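Local coordinates for protein lactate dehydrogenase, adjacent gene encodes predicted malate dehydrogenase (Cryptosporidium parvum, PDB 4ND1) that probably catalyses the NAD-dependent interconversion of (S)-lactate and pyruvate, as a lactate dehydrogenase of the LDH/MDH superfamily, at residues 153-158 with 167-172; 263-268 with 286-291. One frame throughout, in Å; residues are numbered along the deposited sequence.

Both contacts lie in the alpha/beta C-terminal half of the subunit, their centres about 21 Å apart, and both reach another subunit of the tetramer. Contact 1 is largely buried: helix 147-162 packs on strand 169-174 through apolar side chains and an arginine that donates to a backbone carbonyl, and the same helix turn sends a second arginine to the substrate site. Contact 2 is a surface contact away from the annotated sites, joining a beta turn between strands 253-261 and 270-279 to the segment leading into helix 293-314. There, a tyrosine hydroxyl and a glutamate carboxylate serve the backbone. The two contacts meet where N172 and L289 pack.

Contact 1. Residues 153-158 with 167-172; sequences RFRTFI and SDVSAN. With OXM (oxamic acid), chain D.
A171 rests its methyl group against F154 and I158 of helix 147-162, and this is the tight part of the contact. Its CB lies 3.6 Å from F154 CD2 and 3.8 Å from I158 CD1; the single methyl lets helix and strand come close. The phenyl ring owes its position to a first torsion that sets CG anti to the backbone N, and I158 CD1, one helical turn further on, lies over one face of it, near the rim. Next along, I158 CG2 meets V169 CG1 at 3.9 Å, two branched side chains lying obliquely across each other. V188 from a loop adds to this apolar layer against F154, I158 and A171.

In contrast to that buried layer, the other side is polar and partly exposed. R155 rests CG on A171 (CG to CB 3.8 Å), then bends at chi3 (78°), which turns the guanidinium back to the strand. NE donates to V169 O at 2.7 Å, approaching nearly along the C=O axis but with an N-H...O angle of only 133°, and the oxygen lies 28° out of the guanidinium plane. NH2 adds only a weak bond to the same oxygen and lies 3.1 Å from S167 O. A long, flexible arginine fits here because it can lie on the strand and still reach the V169 carbonyl; V53 of a second subunit packs on it.

On another side of the helix, R153 extends from CG to NE and meets the oxamate carboxylate with its guanidinium edge, near the guanidinium plane, through two hydrogen bonds, NH1 to O3 at 2.8 Å and NH2 to O2 at 2.9 Å. R90, N122 and H177 also bind oxamate, completing the substrate site characteristic of the LDH/MDH superfamily, in which an arginine pairs with the substrate carboxylate.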
ATOM      1  N   ARG A 153     -21.757  -4.956   2.526  1.00 38.52           N
ATOM      2  CA  ARG A 153     -22.879  -4.666   1.638  1.00 38.84           C
ATOM      3  C   ARG A 153     -23.823  -3.657   2.286  1.00 38.56           C
ATOM      4  O   ARG A 153     -24.236  -2.684   1.656  1.00 38.94           O
ATOM      5  CB  ARG A 153     -23.634  -5.950   1.295  1.00 39.80           C
ATOM      6  CG  ARG A 153     -22.867  -6.871   0.368  1.00 40.00           C
ATOM      7  CD  ARG A 153     -23.448  -8.270   0.355  1.00 40.39           C
ATOM      8  NE  ARG A 153     -22.889  -9.068  -0.732  1.00 40.02           N
ATOM      9  CZ  ARG A 153     -23.077 -10.376  -0.889  1.00 40.17           C
ATOM     10  NH1 ARG A 153     -23.819 -11.068  -0.029  1.00 37.86           N
ATOM     11  NH2 ARG A 153     -22.505 -10.999  -1.920  1.00 40.29           N
ATOM     12  N   PHE A 154     -24.141  -3.894   3.554  1.00 39.20           N
ATOM     13  CA  PHE A 154     -24.992  -3.002   4.336  1.00 38.78           C
ATOM     14  C   PHE A 154     -24.401  -1.589   4.359  1.00 38.36           C
ATOM     15  O   PHE A 154     -25.083  -0.620   4.026  1.00 37.02           O
ATOM     16  CB  PHE A 154     -25.154  -3.577   5.754  1.00 39.81           C
ATOM     17  CG  PHE A 154     -26.208  -2.900   6.597  1.00 39.59           C
ATOM     18  CD1 PHE A 154     -27.361  -2.362   6.039  1.00 39.41           C
ATOM     19  CD2 PHE A 154     -26.056  -2.852   7.979  1.00 39.94           C
ATOM     20  CE1 PHE A 154     -28.318  -1.761   6.840  1.00 40.46           C
ATOM     21  CE2 PHE A 154     -27.013  -2.254   8.782  1.00 40.53           C
ATOM     22  CZ  PHE A 154     -28.145  -1.708   8.212  1.00 39.30           C
ATOM     23  N   ARG A 155     -23.119  -1.489   4.702  1.00 38.59           N
ATOM     24  CA  ARG A 155     -22.412  -0.201   4.724  1.00 38.25           C
ATOM     25  C   ARG A 155     -22.405   0.482   3.360  1.00 38.18           C
ATOM     26  O   ARG A 155     -22.616   1.690   3.262  1.00 38.61           O
ATOM     27  CB  ARG A 155     -20.964  -0.386   5.174  1.00 37.50           C
ATOM     28  CG  ARG A 155     -20.791  -0.808   6.620  1.00 37.10           C
ATOM     29  CD  ARG A 155     -19.347  -1.213   6.891  1.00 36.28           C
ATOM     30  NE  ARG A 155     -18.478  -0.050   7.040  1.00 35.63           N
ATOM     31  CZ  ARG A 155     -17.168  -0.102   7.264  1.00 34.09           C
ATOM     32  NH1 ARG A 155     -16.538  -1.270   7.350  1.00 33.65           N
ATOM     33  NH2 ARG A 155     -16.482   1.026   7.405  1.00 32.84           N
ATOM     34  N   THR A 156     -22.153  -0.303   2.315  1.00 38.71           N
ATOM     35  CA  THR A 156     -22.041   0.214   0.953  1.00 38.51           C
ATOM     36  C   THR A 156     -23.351   0.808   0.443  1.00 38.34           C
ATOM     37  O   THR A 156     -23.352   1.874  -0.173  1.00 39.58           O
ATOM     38  CB  THR A 156     -21.570  -0.894  -0.014  1.00 38.23           C
ATOM     39  OG1 THR A 156     -20.236  -1.280   0.329  1.00 38.49           O
ATOM     40  CG2 THR A 156     -21.592  -0.420  -1.466  1.00 38.33           C
ATOM     41  N   PHE A 157     -24.456   0.110   0.688  1.00 38.79           N
ATOM     42  CA  PHE A 157     -25.768   0.576   0.256  1.00 39.02           C
ATOM     43  C   PHE A 157     -26.168   1.860   0.978  1.00 39.77           C
ATOM     44  O   PHE A 157     -26.744   2.759   0.373  1.00 40.61           O
ATOM     45  CB  PHE A 157     -26.834  -0.507   0.464  1.00 39.94           C
ATOM     46  CG  PHE A 157     -26.578  -1.787  -0.300  1.00 40.09           C
ATOM     47  CD1 PHE A 157     -25.926  -1.781  -1.533  1.00 40.78           C
ATOM     48  CD2 PHE A 157     -27.021  -3.001   0.203  1.00 39.56           C
ATOM     49  CE1 PHE A 157     -25.704  -2.958  -2.224  1.00 40.54           C
ATOM     50  CE2 PHE A 157     -26.806  -4.179  -0.491  1.00 40.68           C
ATOM     51  CZ  PHE A 157     -26.145  -4.157  -1.707  1.00 40.05           C
ATOM     52  N   ILE A 158     -25.849   1.944   2.267  1.00 40.97           N
ATOM     53  CA  ILE A 158     -26.063   3.169   3.035  1.00 41.10           C
ATOM     54  C   ILE A 158     -25.206   4.286   2.452  1.00 42.40           C
ATOM     55  O   ILE A 158     -25.684   5.399   2.233  1.00 42.80           O
ATOM     56  CB  ILE A 158     -25.689   2.979   4.520  1.00 41.13           C
ATOM     57  CG1 ILE A 158     -26.608   1.947   5.185  1.00 41.43           C
ATOM     58  CG2 ILE A 158     -25.760   4.308   5.269  1.00 41.19           C
ATOM     59  CD1 ILE A 158     -26.017   1.330   6.437  1.00 41.46           C
ATOM     60  N   SER A 167     -16.267   3.740   4.074  1.00 39.23           N
ATOM     61  CA  SER A 167     -15.425   3.520   5.253  1.00 39.73           C
ATOM     62  C   SER A 167     -15.876   4.349   6.457  1.00 39.74           C
ATOM     63  O   SER A 167     -15.590   3.988   7.597  1.00 37.61           O
ATOM     64  CB  SER A 167     -13.962   3.841   4.933  1.00 41.07           C
ATOM     65  OG  SER A 167     -13.459   2.963   3.939  1.00 43.66           O
ATOM     66  N   ASP A 168     -16.574   5.457   6.201  1.00 39.69           N
ATOM     67  CA  ASP A 168     -17.068   6.329   7.268  1.00 40.23           C
ATOM     68  C   ASP A 168     -18.474   5.959   7.727  1.00 40.08           C
ATOM     69  O   ASP A 168     -19.049   6.650   8.561  1.00 40.12           O
ATOM     70  CB  ASP A 168     -17.029   7.789   6.815  1.00 41.07           C
ATOM     71  CG  ASP A 168     -15.630   8.245   6.475  1.00 41.56           C
ATOM     72  OD1 ASP A 168     -14.705   7.893   7.233  1.00 42.63           O
ATOM     73  OD2 ASP A 168     -15.447   8.943   5.453  1.00 41.54           O
ATOM     74  N   VAL A 169     -19.022   4.872   7.189  1.00 40.24           N
ATOM     75  CA  VAL A 169     -20.281   4.329   7.683  1.00 40.31           C
ATOM     76  C   VAL A 169     -19.989   3.161   8.617  1.00 41.48           C
ATOM     77  O   VAL A 169     -19.301   2.204   8.237  1.00 42.19           O
ATOM     78  CB  VAL A 169     -21.188   3.848   6.540  1.00 40.25           C
ATOM     79  CG1 VAL A 169     -22.501   3.308   7.091  1.00 40.29           C
ATOM     80  CG2 VAL A 169     -21.443   4.979   5.553  1.00 40.25           C
ATOM     81  N   SER A 170     -20.492   3.259   9.847  1.00 41.15           N
ATOM     82  CA  SER A 170     -20.446   2.156  10.799  1.00 41.75           C
ATOM     83  C   SER A 170     -21.783   1.441  10.745  1.00 42.43           C
ATOM     84  O   SER A 170     -22.819   2.057  10.974  1.00 42.80           O
ATOM     85  CB  SER A 170     -20.189   2.671  12.214  1.00 41.98           C
ATOM     86  OG  SER A 170     -20.087   1.594  13.131  1.00 42.34           O
ATOM     87  N   ALA A 171     -21.762   0.148  10.427  1.00 42.79           N
ATOM     88  CA  ALA A 171     -22.989  -0.639  10.311  1.00 42.42           C
ATOM     89  C   ALA A 171     -22.688  -2.134  10.378  1.00 43.92           C
ATOM     90  O   ALA A 171     -21.776  -2.620   9.702  1.00 44.94           O
ATOM     91  CB  ALA A 171     -23.706  -0.305   9.014  1.00 41.50           C
ATOM     92  N   ASN A 172     -23.467  -2.852  11.185  1.00 43.34           N
ATOM     93  CA  ASN A 172     -23.271  -4.280  11.402  1.00 43.79           C
ATOM     94  C   ASN A 172     -24.442  -5.113  10.894  1.00 43.42           C
ATOM     95  O   ASN A 172     -25.589  -4.672  10.923  1.00 42.48           O
ATOM     96  CB  ASN A 172     -23.077  -4.558  12.896  1.00 45.79           C
ATOM     97  CG  ASN A 172     -21.688  -4.197  13.382  1.00 47.78           C
ATOM     98  OD1 ASN A 172     -20.694  -4.794  12.961  1.00 50.57           O
ATOM     99  ND2 ASN A 172     -21.606  -3.220  14.277  1.00 48.77           N
TER
HETATM  100  C1  OXM D 402     -23.512 -15.928  -0.779  1.00 39.49           C
HETATM  101  N1  OXM D 402     -23.661 -16.501  -1.968  1.00 40.96           N
HETATM  102  O1  OXM D 402     -23.466 -16.572   0.254  1.00 37.51           O
HETATM  103  C2  OXM D 402     -23.391 -14.478  -0.737  1.00 40.15           C
HETATM  104  O2  OXM D 402     -23.038 -13.887  -1.782  1.00 39.17           O
HETATM  105  O3  OXM D 402     -23.649 -13.875   0.332  1.00 39.00           O

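Contact 2. Residues 263-268 with 286-291; sequences NHYGVK and ILELDL
A type I' beta turn, H264 to V267, joins strands 253-261 and 270-279 and presents Y265 to the loop that follows strand 284-286. The tyrosine hydroxyl is held by two backbone groups: it donates to L287 O at 2.7 Å and accepts from L289 N at 3.0 Å. The donation is tilted 20° from the carbonyl plane of L287, while the bond from L289 N is fairly straight, 162° at the hydrogen. A phenol suits this place because its one oxygen can both give and take a hydrogen bond, and its ring offers apolar edges to I286 and L291. Along the ring, I286 CG2 reaches one edge at CE1 and L291 CD1 another at CD2, each 4.0 Å away, with the leucine crossing at about a right angle.

The contact lies toward one end of the three-stranded antiparallel sheet of the C-terminal domain, where the chain runs from strand 284-286 into helix 293-314. L299 of that helix and M272 and V274 of strand 270-279 also touch Y265, so the tyrosine is shared by sheet, helix and loop.

E288 meets the turn's own backbone. Its CG lies anti to the backbone N (chi1 -168°), and the extended chain beyond carries OE2 to Y265 N, 3.0 Å away, where the N-H comes from above the carboxylate plane. H264 turns one ring face to I286 CB, a CH-pi contact 4.2 Å from the ring centroid, and its ND1 is 4.5 Å from E288 OE1, near enough that the carboxylate might favour a protonated imidazole.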
ATOM      1  N   ASN A 263     -22.190 -16.654  25.934  1.00 61.46           N
ATOM      2  CA  ASN A 263     -22.601 -15.793  27.052  1.00 63.11           C
ATOM      3  C   ASN A 263     -23.040 -14.395  26.606  1.00 59.27           C
ATOM      4  O   ASN A 263     -22.884 -13.421  27.342  1.00 57.63           O
ATOM      5  CB  ASN A 263     -21.461 -15.690  28.075  1.00 66.85           C
ATOM      6  CG  ASN A 263     -21.053 -17.044  28.639  1.00 70.85           C
ATOM      7  OD1 ASN A 263     -21.886 -17.931  28.826  1.00 74.02           O
ATOM      8  ND2 ASN A 263     -19.764 -17.203  28.922  1.00 72.55           N
ATOM      9  N   HIS A 264     -23.588 -14.302  25.396  1.00 56.15           N
ATOM     10  CA  HIS A 264     -24.047 -13.027  24.842  1.00 54.61           C
ATOM     11  C   HIS A 264     -25.295 -13.246  24.002  1.00 54.24           C
ATOM     12  O   HIS A 264     -25.589 -14.374  23.597  1.00 53.23           O
ATOM     13  CB  HIS A 264     -22.962 -12.373  23.970  1.00 54.40           C
ATOM     14  CG  HIS A 264     -21.613 -12.310  24.612  1.00 53.19           C
ATOM     15  ND1 HIS A 264     -21.166 -11.199  25.296  1.00 54.47           N
ATOM     16  CD2 HIS A 264     -20.608 -13.216  24.670  1.00 53.27           C
ATOM     17  CE1 HIS A 264     -19.945 -11.425  25.750  1.00 54.11           C
ATOM     18  NE2 HIS A 264     -19.585 -12.643  25.387  1.00 53.30           N
ATOM     19  N   TYR A 265     -26.025 -12.160  23.747  1.00 53.86           N
ATOM     20  CA  TYR A 265     -27.214 -12.183  22.884  1.00 53.44           C
ATOM     21  C   TYR A 265     -28.254 -13.246  23.277  1.00 55.18           C
ATOM     22  O   TYR A 265     -29.015 -13.723  22.431  1.00 54.31           O
ATOM     23  CB  TYR A 265     -26.796 -12.358  21.415  1.00 51.77           C
ATOM     24  CG  TYR A 265     -25.915 -11.243  20.897  1.00 50.42           C
ATOM     25  CD1 TYR A 265     -24.536 -11.406  20.793  1.00 48.84           C
ATOM     26  CD2 TYR A 265     -26.461 -10.020  20.518  1.00 48.89           C
ATOM     27  CE1 TYR A 265     -23.727 -10.384  20.322  1.00 48.41           C
ATOM     28  CE2 TYR A 265     -25.662  -8.992  20.049  1.00 48.94           C
ATOM     29  CZ  TYR A 265     -24.296  -9.177  19.953  1.00 48.60           C
ATOM     30  OH  TYR A 265     -23.503  -8.156  19.483  1.00 47.05           O
ATOM     31  N   GLY A 266     -28.286 -13.603  24.562  1.00 56.91           N
ATOM     32  CA  GLY A 266     -29.243 -14.583  25.080  1.00 57.52           C
ATOM     33  C   GLY A 266     -29.168 -15.976  24.472  1.00 59.18           C
ATOM     34  O   GLY A 266     -30.184 -16.664  24.383  1.00 60.82           O
ATOM     35  N   VAL A 267     -27.977 -16.396  24.050  1.00 60.04           N
ATOM     36  CA  VAL A 267     -27.767 -17.763  23.559  1.00 59.77           C
ATOM     37  C   VAL A 267     -26.703 -18.446  24.407  1.00 61.70           C
ATOM     38  O   VAL A 267     -25.824 -17.783  24.955  1.00 61.59           O
ATOM     39  CB  VAL A 267     -27.379 -17.803  22.064  1.00 59.63           C
ATOM     40  CG1 VAL A 267     -28.519 -17.268  21.214  1.00 58.95           C
ATOM     41  CG2 VAL A 267     -26.098 -17.022  21.789  1.00 59.59           C
ATOM     42  N   LYS A 268     -26.785 -19.771  24.505  1.00 64.51           N
ATOM     43  CA  LYS A 268     -25.950 -20.530  25.443  1.00 66.75           C
ATOM     44  C   LYS A 268     -24.954 -21.473  24.756  1.00 65.22           C
ATOM     45  O   LYS A 268     -24.496 -22.443  25.362  1.00 68.95           O
ATOM     46  CB  LYS A 268     -26.837 -21.295  26.441  1.00 69.99           C
ATOM     47  CG  LYS A 268     -27.746 -22.352  25.825  1.00 73.46           C
ATOM     48  CD  LYS A 268     -28.796 -22.832  26.819  1.00 75.77           C
ATOM     49  CE  LYS A 268     -29.790 -23.782  26.165  1.00 77.53           C
ATOM     50  NZ  LYS A 268     -31.007 -23.982  27.000  1.00 78.50           N
ATOM     51  N   ILE A 286     -16.315 -11.283  22.206  1.00 46.02           N
ATOM     52  CA  ILE A 286     -17.524 -10.915  21.476  1.00 46.95           C
ATOM     53  C   ILE A 286     -18.113  -9.647  22.088  1.00 48.40           C
ATOM     54  O   ILE A 286     -18.200  -9.524  23.311  1.00 48.31           O
ATOM     55  CB  ILE A 286     -18.575 -12.050  21.494  1.00 47.43           C
ATOM     56  CG1 ILE A 286     -18.063 -13.258  20.698  1.00 46.86           C
ATOM     57  CG2 ILE A 286     -19.906 -11.569  20.919  1.00 46.64           C
ATOM     58  CD1 ILE A 286     -18.895 -14.510  20.872  1.00 47.16           C
ATOM     59  N   LEU A 287     -18.505  -8.709  21.229  1.00 49.71           N
ATOM     60  CA  LEU A 287     -19.108  -7.454  21.664  1.00 50.49           C
ATOM     61  C   LEU A 287     -20.620  -7.569  21.622  1.00 51.11           C
ATOM     62  O   LEU A 287     -21.174  -8.241  20.748  1.00 51.80           O
ATOM     63  CB  LEU A 287     -18.664  -6.296  20.768  1.00 50.74           C
ATOM     64  CG  LEU A 287     -17.166  -5.989  20.718  1.00 51.22           C
ATOM     65  CD1 LEU A 287     -16.913  -4.803  19.801  1.00 50.68           C
ATOM     66  CD2 LEU A 287     -16.611  -5.720  22.109  1.00 52.15           C
ATOM     67  N   GLU A 288     -21.280  -6.899  22.561  1.00 51.17           N
ATOM     68  CA  GLU A 288     -22.733  -6.934  22.648  1.00 52.37           C
ATOM     69  C   GLU A 288     -23.330  -5.603  22.218  1.00 49.83           C
ATOM     70  O   GLU A 288     -23.181  -4.592  22.902  1.00 49.85           O
ATOM     71  CB  GLU A 288     -23.173  -7.282  24.067  1.00 54.97           C
ATOM     72  CG  GLU A 288     -24.648  -7.630  24.170  1.00 58.20           C
ATOM     73  CD  GLU A 288     -24.951  -8.545  25.338  1.00 61.21           C
ATOM     74  OE1 GLU A 288     -24.375  -8.332  26.431  1.00 62.44           O
ATOM     75  OE2 GLU A 288     -25.764  -9.477  25.156  1.00 62.56           O
ATOM     76  N   LEU A 289     -24.000  -5.616  21.073  1.00 49.22           N
ATOM     77  CA  LEU A 289     -24.663  -4.433  20.546  1.00 50.05           C
ATOM     78  C   LEU A 289     -25.922  -4.139  21.351  1.00 51.12           C
ATOM     79  O   LEU A 289     -26.504  -5.039  21.963  1.00 49.68           O
ATOM     80  CB  LEU A 289     -25.044  -4.641  19.076  1.00 49.47           C
ATOM     81  CG  LEU A 289     -23.903  -4.811  18.067  1.00 50.66           C
ATOM     82  CD1 LEU A 289     -24.432  -5.398  16.768  1.00 49.79           C
ATOM     83  CD2 LEU A 289     -23.204  -3.484  17.807  1.00 50.86           C
ATOM     84  N   ASP A 290     -26.332  -2.875  21.350  1.00 52.92           N
ATOM     85  CA  ASP A 290     -27.615  -2.486  21.918  1.00 54.74           C
ATOM     86  C   ASP A 290     -28.677  -2.661  20.841  1.00 52.97           C
ATOM     87  O   ASP A 290     -28.809  -1.828  19.951  1.00 56.39           O
ATOM     88  CB  ASP A 290     -27.581  -1.035  22.403  1.00 57.03           C
ATOM     89  CG  ASP A 290     -28.934  -0.557  22.897  1.00 60.83           C
ATOM     90  OD1 ASP A 290     -29.581   0.237  22.178  1.00 64.98           O
ATOM     91  OD2 ASP A 290     -29.361  -0.992  23.989  1.00 62.03           O
ATOM     92  N   LEU A 291     -29.421  -3.758  20.919  1.00 49.92           N
ATOM     93  CA  LEU A 291     -30.471  -4.048  19.954  1.00 49.47           C
ATOM     94  C   LEU A 291     -31.815  -3.572  20.485  1.00 50.02           C
ATOM     95  O   LEU A 291     -32.049  -3.576  21.694  1.00 49.28           O
ATOM     96  CB  LEU A 291     -30.534  -5.555  19.670  1.00 48.84           C
ATOM     97  CG  LEU A 291     -29.244  -6.209  19.163  1.00 48.00           C
ATOM     98  CD1 LEU A 291     -29.410  -7.718  19.055  1.00 47.67           C
ATOM     99  CD2 LEU A 291     -28.841  -5.615  17.823  1.00 47.74           C
TER